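Hydroxyglutarate synthase (Pseudomonas putida, PDB 6W1G) catalyses the iron(II)-dependent decarboxylation and hydroxylation of 2-oxoadipate by dioxygen, giving D-2-hydroxyglutarate in a D-lysine catabolic pathway. Local coordinates at residues Y358-A363 / E392-E397; E63-E68 / T228-D233; S8-R13 / E118-V123; P261-Q266 / A300-K305; K366-R371 / A456-L461. One frame throughout, in Å; residues are numbered along the deposited sequence.

Contacts 2 and 4 are buried, whereas contacts 1, 3 and 5 are only partly so. Contact 2, beside the metal site, relies on a charged network of two arginines and a glutamate. Contact 4 pairs backbones and packs leucine against leucine and isoleucine. Contact 1 joins these two regions: Tyr358 and Leu394 pair with Ala301 of contact 4, and Glu397 forms a salt bridge to Arg64 of contact 2. Contact 3 packs two helices around an Asp10-Arg13 salt bridge internal to one of them, with a water bridging to the other, and touches contact 2 at His122. Contact 5, farthest out, uses arginine bonds to a helix end, and its leucines pack on Ala363 of contact 1.

Contact 1: residues Y358-A363 / E392-E397; sequences YFRYFA and EALVYE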
# COMPACT_ATOMS: atom_id res chain seq x y z
N TYR A 358 14.08 -8.69 5.37
CA TYR A 358 15.10 -7.83 4.78
C TYR A 358 15.45 -6.72 5.76
O TYR A 358 14.60 -6.26 6.53
CB TYR A 358 14.59 -7.21 3.47
CG TYR A 358 14.41 -8.22 2.39
CD1 TYR A 358 15.48 -8.75 1.71
CD2 TYR A 358 13.13 -8.65 2.03
CE1 TYR A 358 15.30 -9.68 0.71
CE2 TYR A 358 12.92 -9.56 1.03
CZ TYR A 358 14.03 -10.10 0.36
OH TYR A 358 13.85 -11.04 -0.61
N PHE A 359 16.71 -6.28 5.69
CA PHE A 359 17.28 -5.29 6.60
C PHE A 359 17.99 -4.20 5.85
O PHE A 359 18.46 -4.38 4.74
CB PHE A 359 18.24 -5.98 7.59
CG PHE A 359 17.52 -6.86 8.57
CD1 PHE A 359 17.14 -8.17 8.28
CD2 PHE A 359 17.09 -6.31 9.78
CE1 PHE A 359 16.36 -8.89 9.18
CE2 PHE A 359 16.34 -7.04 10.68
CZ PHE A 359 15.96 -8.30 10.38
N ARG A 360 18.13 -3.07 6.50
CA ARG A 360 19.13 -2.06 6.11
C ARG A 360 20.14 -1.90 7.22
O ARG A 360 19.81 -1.96 8.41
CB ARG A 360 18.45 -0.71 5.80
CG ARG A 360 17.54 -0.78 4.60
CD ARG A 360 16.79 0.58 4.40
NE ARG A 360 17.69 1.57 3.86
CZ ARG A 360 17.58 2.87 4.08
NH1 ARG A 360 16.60 3.37 4.79
NH2 ARG A 360 18.50 3.68 3.56
N TYR A 361 21.36 -1.68 6.80
CA TYR A 361 22.53 -1.59 7.63
C TYR A 361 23.09 -0.18 7.54
O TYR A 361 23.15 0.38 6.45
CB TYR A 361 23.58 -2.59 7.16
CG TYR A 361 23.11 -4.02 7.33
CD1 TYR A 361 22.31 -4.65 6.36
CD2 TYR A 361 23.42 -4.74 8.44
CE1 TYR A 361 21.87 -5.94 6.49
CE2 TYR A 361 22.97 -6.04 8.62
CZ TYR A 361 22.19 -6.63 7.65
OH TYR A 361 21.78 -7.90 7.83
N PHE A 362 23.57 0.36 8.66
CA PHE A 362 24.04 1.73 8.76
C PHE A 362 25.34 1.81 9.55
O PHE A 362 25.48 1.20 10.61
CB PHE A 362 22.99 2.59 9.46
CG PHE A 362 21.64 2.53 8.78
CD1 PHE A 362 21.37 3.25 7.63
CD2 PHE A 362 20.65 1.68 9.26
CE1 PHE A 362 20.16 3.16 6.99
CE2 PHE A 362 19.43 1.59 8.60
CZ PHE A 362 19.18 2.32 7.48
N ALA A 363 26.26 2.66 9.08
CA ALA A 363 27.43 2.99 9.87
C ALA A 363 27.02 3.83 11.07
O ALA A 363 26.29 4.81 10.94
CB ALA A 363 28.38 3.80 8.99
N GLU A 392 18.32 -2.24 11.03
CA GLU A 392 16.88 -2.20 11.28
C GLU A 392 16.19 -2.91 10.15
O GLU A 392 16.71 -2.96 9.03
CB GLU A 392 16.33 -0.78 11.37
CG GLU A 392 16.82 0.08 12.56
CD GLU A 392 16.36 -0.38 13.94
OE1 GLU A 392 15.45 -1.23 14.05
OE2 GLU A 392 16.91 0.17 14.93
N ALA A 393 14.99 -3.44 10.41
CA ALA A 393 14.26 -4.05 9.32
C ALA A 393 13.90 -3.03 8.25
O ALA A 393 13.65 -1.85 8.52
CB ALA A 393 12.99 -4.71 9.84
N LEU A 394 13.86 -3.51 7.01
CA LEU A 394 13.40 -2.75 5.87
C LEU A 394 11.89 -2.74 5.85
O LEU A 394 11.29 -3.81 5.82
CB LEU A 394 13.93 -3.41 4.61
CG LEU A 394 13.54 -2.74 3.29
CD1 LEU A 394 14.03 -1.35 3.18
CD2 LEU A 394 14.00 -3.62 2.13
N VAL A 395 11.28 -1.56 5.82
CA VAL A 395 9.82 -1.46 5.89
C VAL A 395 9.17 -2.03 4.65
O VAL A 395 9.60 -1.79 3.52
CB VAL A 395 9.40 -0.02 6.20
CG1 VAL A 395 9.86 1.00 5.11
CG2 VAL A 395 7.88 0.09 6.44
N TYR A 396 8.06 -2.72 4.88
CA TYR A 396 7.24 -3.30 3.81
C TYR A 396 6.43 -2.22 3.14
O TYR A 396 5.73 -1.44 3.80
CB TYR A 396 6.33 -4.32 4.48
CG TYR A 396 5.54 -5.18 3.49
CD1 TYR A 396 6.22 -5.95 2.56
CD2 TYR A 396 4.16 -5.23 3.51
CE1 TYR A 396 5.54 -6.79 1.67
CE2 TYR A 396 3.47 -6.07 2.65
CZ TYR A 396 4.19 -6.83 1.71
OH TYR A 396 3.59 -7.69 0.81
N GLU A 397 6.51 -2.18 1.81
CA GLU A 397 5.87 -1.18 0.98
C GLU A 397 4.67 -1.68 0.23
O GLU A 397 3.99 -0.88 -0.45
CB GLU A 397 6.89 -0.66 -0.09
CG GLU A 397 8.15 -0.13 0.51
CD GLU A 397 8.05 1.22 1.21
OE1 GLU A 397 6.94 1.82 1.28
OE2 GLU A 397 9.10 1.68 1.75
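The ring of Phe359 lies obliquely against the opposing backbone, CD2 standing 3.5 Å from Glu392 O while CE2 touches the methyl CB of Ala393; Phe391 meets the same ring at about 80°. Over one face of the Arg360 guanidinium sits Phe362 CZ, 3.8 Å above its centre, and NH1 of Arg360 in turn lies at the edge of the Phe362 ring, in its plane. These groups decorate a two-stranded antiparallel sheet built from strands 359-363 and 389-393. Arg360 and Glu392 are its hydrogen-bonded pair: Arg360 N reaches Glu392 O at 2.9 Å and Glu392 N reaches Arg360 O at 3.0 Å. Phe359 and Ala393 form the adjoining non-hydrogen-bonded pair, with their side chains splaying apart. Past the end of strand 389-393, Leu394 N continues the ladder with an almost straight bond (175°) to Tyr358 O, 2.9 Å long. The carboxylate of Glu392 turns instead to His390, and Tyr358 packs on helix 440-458. With CG anti to the backbone N (chi1 180°), Leu394 points its two methyls at different partners: CD2 rests 3.9 Å from Tyr358 CB, and CD1 lies 3.6 Å from Arg360 CD.

Contact 2: residues E63-E68 / T228-D233; sequences ERLDQE and TPRTLD
Glu68 and Arg230 meet in a salt bridge at the centre of a network that Arg64 completes. It ties the turn after helix 61-64 to the end of strand 226-229, an outermost strand of the five-stranded mixed sheet that carries the metal ligands His70 and His226 in this protein of the glyoxalase clan. Among the charged contacts, Arg230 NH1 donates to Glu68 OE1 at 2.9 Å, in its own guanidinium plane but with that plane turned 77° from the carboxylate. Arg64 grips the same carboxylate side-on, NE to OE1 and NH2 to OE2, so OE1 is held from opposite faces by Arg64 NE and Arg230 NH1. The carboxylate thereby joins two guanidinium groups whose nearest nitrogens, Arg64 NH2 and Arg230 NH1, are 3.8 Å apart. Arg127 also binds Glu68 OE2, and Glu61 takes Arg230 NH2.

The apolar contacts lie alongside. Arg230, extended from CG to NE, is crossed at about a right angle by Leu65, whose CD1 lies 3.7 Å from Arg230 CD; the other methyl, Leu65 CD2, reaches Leu232 CD1 at 3.9 Å.

Backbone contacts are slighter. Arg230 N makes a weak bond to Glu68 O (3.4 Å), and a water bridges the two segments, 2.7 Å from both Leu65 O and Arg230 O.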
# COMPACT_ATOMS: atom_id res chain seq x y z
N GLU A 63 10.98 10.99 8.72
CA GLU A 63 10.66 12.14 7.89
C GLU A 63 9.51 11.90 6.92
O GLU A 63 8.90 12.86 6.47
CB GLU A 63 11.92 12.57 7.14
CG GLU A 63 13.07 12.91 8.10
CD GLU A 63 14.34 13.39 7.44
OE1 GLU A 63 14.48 13.24 6.21
OE2 GLU A 63 15.21 13.91 8.16
N ARG A 64 9.19 10.66 6.60
CA ARG A 64 8.12 10.35 5.64
C ARG A 64 6.81 9.98 6.33
O ARG A 64 5.76 9.94 5.69
CB ARG A 64 8.56 9.23 4.67
CG ARG A 64 8.33 7.85 5.20
CD ARG A 64 8.96 6.72 4.34
NE ARG A 64 8.20 5.51 4.49
CZ ARG A 64 8.36 4.39 3.79
NH1 ARG A 64 9.39 4.23 3.01
NH2 ARG A 64 7.44 3.44 3.86
N LEU A 65 6.87 9.66 7.62
CA LEU A 65 5.75 9.00 8.29
C LEU A 65 4.48 9.85 8.29
O LEU A 65 3.38 9.32 8.08
CB LEU A 65 6.17 8.72 9.73
CG LEU A 65 5.08 8.18 10.65
CD1 LEU A 65 4.54 6.86 10.19
CD2 LEU A 65 5.62 8.12 12.07
N ASP A 66 4.59 11.14 8.58
CA ASP A 66 3.39 11.93 8.82
C ASP A 66 2.50 12.02 7.60
O ASP A 66 1.28 12.08 7.74
CB ASP A 66 3.75 13.34 9.26
CG ASP A 66 2.51 14.17 9.50
OD1 ASP A 66 1.71 13.77 10.37
OD2 ASP A 66 2.33 15.18 8.81
N GLN A 67 3.07 12.00 6.40
CA GLN A 67 2.29 12.09 5.17
C GLN A 67 2.09 10.75 4.48
O GLN A 67 1.50 10.71 3.40
CB GLN A 67 2.91 13.12 4.22
CG GLN A 67 2.88 14.54 4.81
CD GLN A 67 1.46 15.05 4.96
OE1 GLN A 67 0.71 15.10 3.99
NE2 GLN A 67 1.07 15.40 6.18
N GLU A 68 2.56 9.67 5.06
CA GLU A 68 2.57 8.37 4.40
C GLU A 68 1.16 7.81 4.26
O GLU A 68 0.44 7.66 5.25
CB GLU A 68 3.47 7.41 5.17
CG GLU A 68 3.44 6.01 4.60
CD GLU A 68 4.63 5.15 4.96
OE1 GLU A 68 5.57 5.62 5.67
OE2 GLU A 68 4.61 3.96 4.53
N THR A 228 -5.50 5.41 3.09
CA THR A 228 -5.10 4.79 4.36
C THR A 228 -3.84 5.45 4.87
O THR A 228 -2.79 5.38 4.20
CB THR A 228 -4.83 3.30 4.13
OG1 THR A 228 -6.02 2.74 3.61
CG2 THR A 228 -4.42 2.63 5.42
N PRO A 229 -3.92 6.08 6.04
CA PRO A 229 -2.71 6.60 6.69
C PRO A 229 -2.00 5.50 7.44
O PRO A 229 -2.56 4.44 7.73
CB PRO A 229 -3.25 7.66 7.66
CG PRO A 229 -4.58 7.15 8.04
CD PRO A 229 -5.13 6.37 6.85
N ARG A 230 -0.74 5.77 7.78
CA ARG A 230 0.12 4.85 8.49
C ARG A 230 0.23 5.23 9.96
O ARG A 230 0.62 6.35 10.30
CB ARG A 230 1.53 4.84 7.88
CG ARG A 230 2.48 3.93 8.62
CD ARG A 230 3.87 3.95 8.00
NE ARG A 230 4.79 3.18 8.79
CZ ARG A 230 6.11 3.10 8.60
NH1 ARG A 230 6.70 3.79 7.62
NH2 ARG A 230 6.85 2.36 9.40
N THR A 231 -0.15 4.29 10.83
CA THR A 231 0.08 4.45 12.25
C THR A 231 1.22 3.56 12.71
O THR A 231 1.45 2.49 12.17
CB THR A 231 -1.19 4.16 13.07
OG1 THR A 231 -0.97 4.42 14.46
CG2 THR A 231 -1.68 2.74 12.95
N LEU A 232 1.87 4.00 13.79
CA LEU A 232 2.88 3.19 14.46
C LEU A 232 2.28 2.15 15.42
O LEU A 232 2.99 1.31 15.91
CB LEU A 232 3.85 4.08 15.24
CG LEU A 232 4.64 5.05 14.37
CD1 LEU A 232 5.55 5.92 15.25
CD2 LEU A 232 5.45 4.34 13.30
N ASP A 233 0.98 2.20 15.72
CA ASP A 233 0.41 1.24 16.68
C ASP A 233 -1.08 1.05 16.40
O ASP A 233 -1.91 1.82 16.86
CB ASP A 233 0.65 1.70 18.12
CG ASP A 233 0.23 0.66 19.13
OD1 ASP A 233 -0.52 -0.29 18.79
OD2 ASP A 233 0.64 0.77 20.32
O HOH W 1 1.02 8.89 9.40

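Contact 3: residues S8-R13 / E118-V123; sequences SPDSIR and EQSLHV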
# COMPACT_ATOMS: atom_id res chain seq x y z
N SER A 8 11.39 16.84 -9.87
CA SER A 8 11.59 15.41 -9.73
C SER A 8 10.24 14.72 -9.74
O SER A 8 9.26 15.21 -9.13
CB SER A 8 12.29 15.13 -8.43
OG SER A 8 11.44 15.39 -7.38
N PRO A 9 10.15 13.53 -10.34
CA PRO A 9 8.92 12.76 -10.20
C PRO A 9 8.54 12.51 -8.75
O PRO A 9 7.34 12.47 -8.42
CB PRO A 9 9.26 11.46 -10.94
CG PRO A 9 10.27 11.89 -11.97
CD PRO A 9 11.09 12.93 -11.30
N ASP A 10 9.52 12.33 -7.86
CA ASP A 10 9.20 12.12 -6.45
C ASP A 10 8.47 13.31 -5.85
O ASP A 10 7.56 13.15 -5.04
CB ASP A 10 10.49 11.88 -5.65
CG ASP A 10 11.23 10.61 -6.04
OD1 ASP A 10 10.61 9.60 -6.45
OD2 ASP A 10 12.45 10.62 -5.91
N SER A 11 8.84 14.52 -6.26
CA SER A 11 8.16 15.72 -5.76
C SER A 11 6.73 15.78 -6.26
O SER A 11 5.83 16.22 -5.54
CB SER A 11 8.93 16.98 -6.10
OG SER A 11 8.85 17.32 -7.47
N ILE A 12 6.50 15.42 -7.52
CA ILE A 12 5.14 15.38 -8.04
C ILE A 12 4.30 14.36 -7.25
O ILE A 12 3.15 14.63 -6.90
CB ILE A 12 5.11 15.03 -9.54
CG1 ILE A 12 6.03 15.98 -10.33
CG2 ILE A 12 3.71 15.16 -10.09
CD1 ILE A 12 6.04 15.70 -11.85
N ARG A 13 4.88 13.18 -6.96
CA ARG A 13 4.17 12.18 -6.18
C ARG A 13 3.79 12.72 -4.81
O ARG A 13 2.66 12.53 -4.35
CB ARG A 13 5.04 10.93 -6.05
CG ARG A 13 4.34 9.80 -5.36
CD ARG A 13 5.11 8.49 -5.40
NE ARG A 13 6.38 8.56 -4.72
CZ ARG A 13 7.58 8.71 -5.26
NH1 ARG A 13 7.76 8.84 -6.56
NH2 ARG A 13 8.64 8.76 -4.47
N GLU A 118 14.68 3.14 -1.97
CA GLU A 118 14.52 3.75 -0.65
C GLU A 118 14.64 5.25 -0.64
O GLU A 118 13.97 5.90 0.17
CB GLU A 118 15.51 3.14 0.34
CG GLU A 118 16.99 3.25 -0.05
CD GLU A 118 17.49 2.20 -1.03
OE1 GLU A 118 16.73 1.34 -1.48
OE2 GLU A 118 18.68 2.26 -1.41
N GLN A 119 15.48 5.85 -1.47
CA GLN A 119 15.59 7.31 -1.44
C GLN A 119 14.34 7.95 -2.03
O GLN A 119 13.88 8.98 -1.56
CB GLN A 119 16.83 7.79 -2.18
CG GLN A 119 16.98 9.33 -2.17
CD GLN A 119 16.80 10.00 -0.79
OE1 GLN A 119 17.30 9.50 0.22
NE2 GLN A 119 16.09 11.15 -0.76
N SER A 120 13.80 7.37 -3.09
CA SER A 120 12.54 7.86 -3.65
C SER A 120 11.41 7.71 -2.64
O SER A 120 10.60 8.63 -2.45
CB SER A 120 12.17 7.09 -4.90
OG SER A 120 13.23 7.00 -5.81
N LEU A 121 11.33 6.53 -2.00
CA LEU A 121 10.31 6.24 -1.00
C LEU A 121 10.42 7.22 0.15
O LEU A 121 9.41 7.56 0.77
CB LEU A 121 10.46 4.80 -0.55
CG LEU A 121 10.12 3.78 -1.61
CD1 LEU A 121 10.70 2.41 -1.37
CD2 LEU A 121 8.60 3.67 -1.73
N HIS A 122 11.63 7.64 0.47
CA HIS A 122 11.83 8.60 1.54
C HIS A 122 11.16 9.91 1.23
O HIS A 122 10.58 10.54 2.11
CB HIS A 122 13.32 8.76 1.74
CG HIS A 122 13.69 9.73 2.79
ND1 HIS A 122 13.67 9.41 4.13
CD2 HIS A 122 14.04 11.04 2.71
CE1 HIS A 122 14.05 10.45 4.83
NE2 HIS A 122 14.24 11.47 4.01
N VAL A 123 11.29 10.38 -0.01
CA VAL A 123 10.64 11.62 -0.43
C VAL A 123 9.11 11.45 -0.41
O VAL A 123 8.39 12.34 0.07
CB VAL A 123 11.14 12.08 -1.79
CG1 VAL A 123 10.36 13.34 -2.26
CG2 VAL A 123 12.63 12.35 -1.72
O HOH W 2 14.32 9.17 -6.57
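Asp10 leans on helix 118-123 from its first side-chain carbon: CB rests 3.7 Å from Val123 CG1. With CG anti to the carbonyl carbon (chi1 -65°), the carboxylate comes to lie over Ser120, where CG passes the serine CA and CB. OD1 then approaches Ser120 CB to 3.3 Å and is at the same time gripped by its own helix, since Arg13 binds it end-on with both terminal nitrogens, NH1 at 3.0 Å and NH2 at 2.9 Å. The oxygen lies near the guanidinium plane, and NH1 uses its anti lone pair while NH2 comes from above the carboxylate. OD2, the other tip, accepts from a water 2.5 Å away, which is also hydrogen-bonded to Ser120 OG and so links the two helices.

This is side-by-side packing of the first turn of helix 9-27 on the short helix 118-123, the segment axes approaching to 9.3 Å at a crossing angle of -35°. Ser8 is the N-cap of the longer helix, its OG accepting from Ser11 N. Asp10 sits in the same turn, where a negative charge is likely to interact favourably with the helix dipole. Were Asp10 replaced by an alanine, the guanidinium of Arg13 would probably be left without its carboxylate mate here, and the bridging water would lose the carboxylate that accepts from it.

Arg13 has further holds, NH1 on Met91 O and NE on Ser124 O. A bend at chi3 (62°) swings its head toward helix 118-123, placing NH2 2.8 Å from Ser120 O, close to the guanidinium plane.

Contact 4: residues P261-Q266 / A300-K305; sequences PILLRQ and AALTPK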
# COMPACT_ATOMS: atom_id res chain seq x y z
N PRO A 261 7.23 -5.97 14.20
CA PRO A 261 6.17 -6.28 13.24
C PRO A 261 6.71 -6.75 11.91
O PRO A 261 7.80 -6.36 11.48
CB PRO A 261 5.39 -4.96 13.14
CG PRO A 261 5.59 -4.38 14.57
CD PRO A 261 7.07 -4.63 14.78
N ILE A 262 5.89 -7.54 11.22
CA ILE A 262 6.18 -8.07 9.91
C ILE A 262 5.01 -7.76 8.97
O ILE A 262 3.85 -7.70 9.38
CB ILE A 262 6.48 -9.60 9.94
CG1 ILE A 262 5.31 -10.38 10.54
CG2 ILE A 262 7.78 -9.83 10.71
CD1 ILE A 262 5.60 -11.88 10.63
N LEU A 263 5.34 -7.58 7.68
CA LEU A 263 4.34 -7.23 6.67
C LEU A 263 3.57 -6.01 7.12
O LEU A 263 4.17 -4.95 7.35
CB LEU A 263 3.47 -8.42 6.28
CG LEU A 263 4.25 -9.60 5.71
CD1 LEU A 263 3.29 -10.71 5.26
CD2 LEU A 263 5.14 -9.21 4.56
N LEU A 264 2.23 -6.08 7.22
CA LEU A 264 1.45 -4.97 7.73
C LEU A 264 0.27 -5.55 8.50
O LEU A 264 -0.07 -6.72 8.35
CB LEU A 264 1.03 -4.00 6.64
CG LEU A 264 0.05 -4.50 5.60
CD1 LEU A 264 -1.39 -4.50 6.08
CD2 LEU A 264 0.15 -3.63 4.35
N ARG A 265 -0.37 -4.69 9.29
CA ARG A 265 -1.64 -4.98 9.93
C ARG A 265 -2.63 -3.93 9.50
O ARG A 265 -2.25 -2.77 9.28
CB ARG A 265 -1.51 -4.93 11.43
CG ARG A 265 -0.47 -5.89 11.99
CD ARG A 265 -0.42 -5.90 13.52
NE ARG A 265 -1.54 -6.68 14.03
CZ ARG A 265 -2.11 -6.52 15.22
NH1 ARG A 265 -1.69 -5.59 16.05
NH2 ARG A 265 -3.12 -7.33 15.57
N GLN A 266 -3.90 -4.32 9.31
CA GLN A 266 -4.89 -3.37 8.82
C GLN A 266 -6.29 -3.71 9.35
O GLN A 266 -6.60 -4.87 9.64
CB GLN A 266 -4.97 -3.34 7.30
CG GLN A 266 -5.38 -4.65 6.69
CD GLN A 266 -5.30 -4.73 5.15
OE1 GLN A 266 -4.38 -4.18 4.49
NE2 GLN A 266 -6.24 -5.46 4.58
N ALA A 300 8.13 -5.14 8.88
CA ALA A 300 9.27 -5.58 8.08
C ALA A 300 8.84 -6.31 6.82
O ALA A 300 7.99 -7.21 6.82
CB ALA A 300 10.11 -6.52 8.92
N ALA A 301 9.55 -6.01 5.74
CA ALA A 301 9.46 -6.81 4.53
C ALA A 301 10.07 -8.18 4.78
O ALA A 301 11.13 -8.31 5.39
CB ALA A 301 10.21 -6.08 3.43
N LEU A 302 9.39 -9.22 4.30
CA LEU A 302 9.82 -10.61 4.46
C LEU A 302 10.48 -11.15 3.20
O LEU A 302 10.09 -10.83 2.08
CB LEU A 302 8.64 -11.50 4.83
CG LEU A 302 7.94 -11.15 6.12
CD1 LEU A 302 6.87 -12.15 6.45
CD2 LEU A 302 8.98 -11.03 7.25
N THR A 303 11.49 -11.99 3.41
CA THR A 303 12.11 -12.74 2.34
C THR A 303 11.14 -13.85 1.88
O THR A 303 10.15 -14.12 2.53
CB THR A 303 13.40 -13.39 2.88
OG1 THR A 303 12.98 -14.28 3.90
CG2 THR A 303 14.34 -12.33 3.42
N PRO A 304 11.48 -14.57 0.81
CA PRO A 304 10.69 -15.76 0.44
C PRO A 304 10.53 -16.73 1.59
O PRO A 304 9.45 -17.25 1.84
CB PRO A 304 11.45 -16.33 -0.76
CG PRO A 304 12.07 -15.12 -1.40
CD PRO A 304 12.45 -14.21 -0.22
N LYS A 305 11.61 -16.95 2.34
CA LYS A 305 11.55 -17.84 3.48
C LYS A 305 10.59 -17.32 4.55
O LYS A 305 9.82 -18.10 5.12
CB LYS A 305 12.95 -18.06 4.05
CG LYS A 305 12.98 -18.99 5.26
CD LYS A 305 14.39 -19.06 5.81
CE LYS A 305 14.48 -19.92 7.05
NZ LYS A 305 15.88 -19.99 7.55
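A single backbone bridge between Ile262 and Ala300 joins the chain running into strand 264-275 to the chain leaving strand 288-298, at the end of the two-stranded antiparallel sheet these strands form. Ala300 serves it with both its polar backbone atoms: its N donates to Pro261 O at 2.9 Å, and its O accepts from Leu263 N at 2.8 Å. Leu263 adopts a positive phi (53°), a kink that turns the chain into the regular strand, where Arg265 pairs with Gln297.

Beside the bridge, Leu302 is the apolar centre. Its CG stands anti to the carbonyl carbon (chi1 -60°), which points the branch at both residues opposite. CD2 touches Ile262 CG2 at 3.9 Å, while CD1 meets Leu263 CG at 3.7 Å and Leu302 CG meets Leu263 CD2, the two leucines crossing at about a right angle. Tyr310 of helix 304-321 packs against all three side chains. An alanine in place of Leu302 would probably open a gap where its CD1 and CD2 now meet Leu263 and Ile262, and leave both with less to pack on.

On the other edge, Ala301 pairs its backbone with Tyr358 and Leu394. The chemistry therefore divides cleanly: backbone polar groups satisfy one another at the bridge, while the branched side chains beside it contribute only apolar packing, with no side-chain charge taking part.

Contact 5: residues K366-R371 / A456-L461; sequences KGLAAR and AQALNL
Arg371 reaches across to the end of helix 440-458 and binds its carbonyls with the edge of its guanidinium. NE gives the strong bond, 2.7 Å to Ala458 O and close to straight (166°), whereas NH2 makes weak bonds to Ala458 O and Gln457 O, each 3.2 Å long. The arginine chain folds back at chi3 (-54°), bringing NE onto the helix end. Asn460 CB lies over one face of the group, offset toward its rim. In return, Asn460 ND2 donates to Arg371 O at 3.3 Å, so Asn460 holds the backbone of Arg371 while its CB packs on the guanidinium.

Beside this polar patch, Leu459 CD2 presses on the backbone of Gly367, 3.4 Å from its C; a CB on that glycine would probably collide with the methyl. Leu368 CD2 packs 4.0 Å from Ala458 CB.

What sets these groups in place lies further out. Ala363 of strand 359-363 touches Leu368, Ala458 and Leu459, and Arg376 binds Leu459 O. Asn460 itself has positive phi, with Leu461 N bonded to Ala456 O at 2.9 Å and Asn460 N to Gln457 O: a Schellman motif with Asn460 as C-prime residue, which ends the last helix of the chain.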
# COMPACT_ATOMS: atom_id res chain seq x y z
N LYS A 366 30.17 5.55 16.24
CA LYS A 366 31.35 4.82 16.70
C LYS A 366 32.11 4.23 15.52
O LYS A 366 33.35 4.29 15.46
CB LYS A 366 30.93 3.73 17.68
CG LYS A 366 32.07 2.90 18.22
CD LYS A 366 31.59 1.88 19.23
CE LYS A 366 32.70 1.02 19.73
NZ LYS A 366 32.22 0.09 20.78
N GLY A 367 31.41 3.61 14.58
CA GLY A 367 32.08 3.05 13.44
C GLY A 367 32.77 4.10 12.62
O GLY A 367 33.90 3.89 12.17
N LEU A 368 32.10 5.21 12.36
CA LEU A 368 32.71 6.26 11.55
C LEU A 368 33.97 6.77 12.20
O LEU A 368 34.94 7.07 11.50
CB LEU A 368 31.71 7.42 11.35
CG LEU A 368 30.55 7.02 10.44
CD1 LEU A 368 29.42 8.02 10.51
CD2 LEU A 368 30.97 6.83 8.99
N ALA A 369 33.96 6.94 13.52
CA ALA A 369 35.13 7.47 14.19
C ALA A 369 36.31 6.51 14.14
O ALA A 369 37.46 6.95 14.26
CB ALA A 369 34.77 7.84 15.62
N ALA A 370 36.06 5.22 13.94
CA ALA A 370 37.09 4.19 13.86
C ALA A 370 37.45 3.82 12.43
O ALA A 370 38.22 2.87 12.23
CB ALA A 370 36.64 2.99 14.68
N ARG A 371 36.98 4.56 11.41
CA ARG A 371 37.08 4.09 10.03
C ARG A 371 38.51 4.02 9.50
O ARG A 371 38.72 3.40 8.44
CB ARG A 371 36.23 4.96 9.09
CG ARG A 371 36.75 6.37 8.91
CD ARG A 371 35.73 7.31 8.24
NE ARG A 371 35.21 6.83 6.96
CZ ARG A 371 35.73 7.12 5.77
NH1 ARG A 371 36.82 7.89 5.68
NH2 ARG A 371 35.18 6.63 4.67
N ALA A 456 29.75 -0.02 3.81
CA ALA A 456 31.15 -0.35 3.58
C ALA A 456 31.95 0.88 3.16
O ALA A 456 33.05 1.11 3.65
CB ALA A 456 31.27 -1.44 2.53
N GLN A 457 31.41 1.69 2.26
CA GLN A 457 32.10 2.92 1.88
C GLN A 457 32.26 3.85 3.06
O GLN A 457 33.34 4.43 3.27
CB GLN A 457 31.33 3.55 0.74
CG GLN A 457 31.54 2.77 -0.53
CD GLN A 457 33.03 2.60 -0.87
OE1 GLN A 457 33.80 3.56 -0.88
NE2 GLN A 457 33.44 1.35 -1.12
N ALA A 458 31.20 4.03 3.85
CA ALA A 458 31.28 4.95 4.97
C ALA A 458 32.32 4.49 5.98
O ALA A 458 32.97 5.33 6.61
CB ALA A 458 29.90 5.10 5.59
N LEU A 459 32.49 3.18 6.15
CA LEU A 459 33.42 2.64 7.13
C LEU A 459 34.78 2.35 6.55
O LEU A 459 35.63 1.78 7.23
CB LEU A 459 32.83 1.38 7.75
CG LEU A 459 31.57 1.64 8.60
CD1 LEU A 459 31.09 0.36 9.17
CD2 LEU A 459 31.80 2.66 9.71
N ASN A 460 35.00 2.72 5.29
CA ASN A 460 36.30 2.55 4.69
C ASN A 460 36.68 1.07 4.71
O ASN A 460 37.80 0.69 5.10
CB ASN A 460 37.32 3.46 5.39
CG ASN A 460 38.57 3.60 4.65
OD1 ASN A 460 38.64 3.33 3.44
ND2 ASN A 460 39.61 4.03 5.34
N LEU A 461 35.71 0.22 4.34
CA LEU A 461 35.87 -1.21 4.11
C LEU A 461 35.72 -1.55 2.62
O LEU A 461 34.86 -0.99 1.93
CB LEU A 461 34.83 -2.01 4.90
CG LEU A 461 34.89 -1.65 6.40
CD1 LEU A 461 33.71 -2.18 7.11
CD2 LEU A 461 36.18 -2.18 7.00